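PDB 4L9D: Pro-metalloprotease PrtV from Vibrio cholerae, which is a secreted, calcium-binding metalloprotease of the M6 family that is probably cytotoxic and may destabilise extracellular matrix proteins, represented here by its first PKD domain. Local coordinates for residues 27-32 with 68-73. Residues are numbered along the deposited sequence; the frame is centred on the assembly and turned at random. Where two conformers were deposited one is given.
Sequences SSDSDG and VTDDKG. With NA (sodium ion), chain C.
Asp29 and Asp70 set their carboxylates almost coplanar, planes 9° apart, with OD2 of Asp29 only 2.6 Å from OD2 of Asp70, although the two side chains run at about a right angle. They join the loop between strands 20-25 and 34-40 to the end of strand 60-70 and its following turn. Two acids so close suggest that one carries a proton. Asp29 extends CG anti to its backbone N (chi1 -165°), which carries OD2 across to Asp70; its OD1 accepts from Asp31 N, approached from above, 45° out of the carboxylate plane, closing an Asx turn. Lys72 suits the acidic cluster: bent at its last torsion, it forms a 2.8 Å salt bridge from NZ to Asp70 OD2 on its syn lone pair, and Asp74 forms a second to the same ammonium. Its CE lies 3.0 Å from Asp31 O. Side-chain-free Gly32 lets Asp71 OD1, which accepts from Asn33 N, approach CA in the conformer described, where one water donates to Asp31 O and Asp71 OD2. Asp29 O, Gly32 O and four waters bind sodium. Asp31, Asp70 and Asp74 are calcium ligands, so without calcium the lysine, and probably a proton on one of the pair, appear to offset the clustered charge.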
# COMPACT_ATOMS: atom_id res chain seq x y z
N SER A 27 3.49 -3.18 8.41
CA SER A 27 4.91 -3.31 8.13
C SER A 27 5.72 -3.35 9.39
O SER A 27 5.22 -2.97 10.48
CB SER A 27 5.35 -2.11 7.24
OG SER A 27 4.66 -2.04 6.03
N SER A 28 6.98 -3.76 9.32
CA SER A 28 7.83 -3.88 10.43
C SER A 28 9.30 -3.75 10.03
O SER A 28 9.65 -3.78 8.85
CB SER A 28 7.56 -5.15 11.20
OG SER A 28 7.84 -6.25 10.37
N ASP A 29 10.17 -3.67 11.02
CA ASP A 29 11.61 -3.60 10.75
C ASP A 29 12.36 -4.09 11.96
O ASP A 29 12.27 -3.49 13.05
CB ASP A 29 12.04 -2.14 10.47
CG ASP A 29 13.39 -2.01 9.84
OD1 ASP A 29 14.21 -2.94 9.86
OD2 ASP A 29 13.63 -0.86 9.34
N SER A 30 13.08 -5.21 11.80
CA SER A 30 13.85 -5.83 12.90
C SER A 30 15.20 -5.18 13.11
O SER A 30 15.89 -5.52 14.07
CB SER A 30 14.01 -7.30 12.68
OG SER A 30 14.70 -7.58 11.50
N ASP A 31 15.61 -4.28 12.22
CA ASP A 31 16.93 -3.68 12.26
C ASP A 31 16.84 -2.18 11.93
O ASP A 31 17.64 -1.65 11.17
CB ASP A 31 17.87 -4.40 11.27
CG ASP A 31 19.27 -3.97 11.39
OD1 ASP A 31 19.71 -3.68 12.53
OD2 ASP A 31 20.01 -4.02 10.35
N GLY A 32 15.84 -1.49 12.48
CA GLY A 32 15.72 -0.09 12.28
C GLY A 32 14.28 0.34 12.42
O GLY A 32 13.45 -0.40 12.98
N VAL A 68 8.19 0.54 1.72
CA VAL A 68 8.58 1.18 2.96
C VAL A 68 10.10 1.38 2.94
O VAL A 68 10.82 0.57 2.36
CB VAL A 68 8.15 0.37 4.18
CG1 VAL A 68 6.64 0.09 4.14
CG2 VAL A 68 8.93 -0.94 4.37
N THR A 69 10.55 2.47 3.57
CA THR A 69 11.95 2.79 3.66
C THR A 69 12.30 3.15 5.08
O THR A 69 11.51 3.85 5.76
CB THR A 69 12.33 3.95 2.70
OG1 THR A 69 11.93 3.57 1.36
CG2 THR A 69 13.79 4.25 2.69
N ASP A 70 13.43 2.68 5.57
CA ASP A 70 13.81 2.84 6.95
C ASP A 70 14.92 3.88 7.16
O ASP A 70 15.39 4.57 6.23
CB ASP A 70 14.07 1.51 7.62
CG ASP A 70 15.43 0.87 7.30
OD1 ASP A 70 16.22 1.47 6.54
OD2 ASP A 70 15.62 -0.27 7.81
N ASP A 71 15.23 4.10 8.43
CA ASP A 71 16.24 5.07 8.87
C ASP A 71 17.64 4.88 8.31
O ASP A 71 18.38 5.87 8.29
CB ASP A 71 16.40 5.06 10.40
CG ASP A 71 16.90 3.75 10.93
OD1 ASP A 71 16.21 2.72 10.79
OD2 ASP A 71 17.98 3.79 11.52
N LYS A 72 17.98 3.67 7.88
CA LYS A 72 19.23 3.37 7.26
C LYS A 72 19.18 3.38 5.73
O LYS A 72 20.20 3.08 5.07
CB LYS A 72 19.87 2.10 7.76
CG LYS A 72 19.08 0.94 7.87
CD LYS A 72 19.86 -0.27 8.35
CE LYS A 72 19.00 -1.46 8.49
NZ LYS A 72 17.91 -1.79 7.57
N GLY A 73 18.05 3.76 5.16
CA GLY A 73 17.95 3.88 3.72
C GLY A 73 17.60 2.60 2.97
O GLY A 73 17.77 2.56 1.77
NA NA C . 12.54 -1.83 14.65
O HOH W 1 18.93 1.10 11.58
O HOH W 2 14.78 -2.56 15.14
O HOH W 3 12.96 -0.15 16.33
O HOH W 4 10.43 -0.98 14.26
O HOH W 5 11.63 -3.41 16.22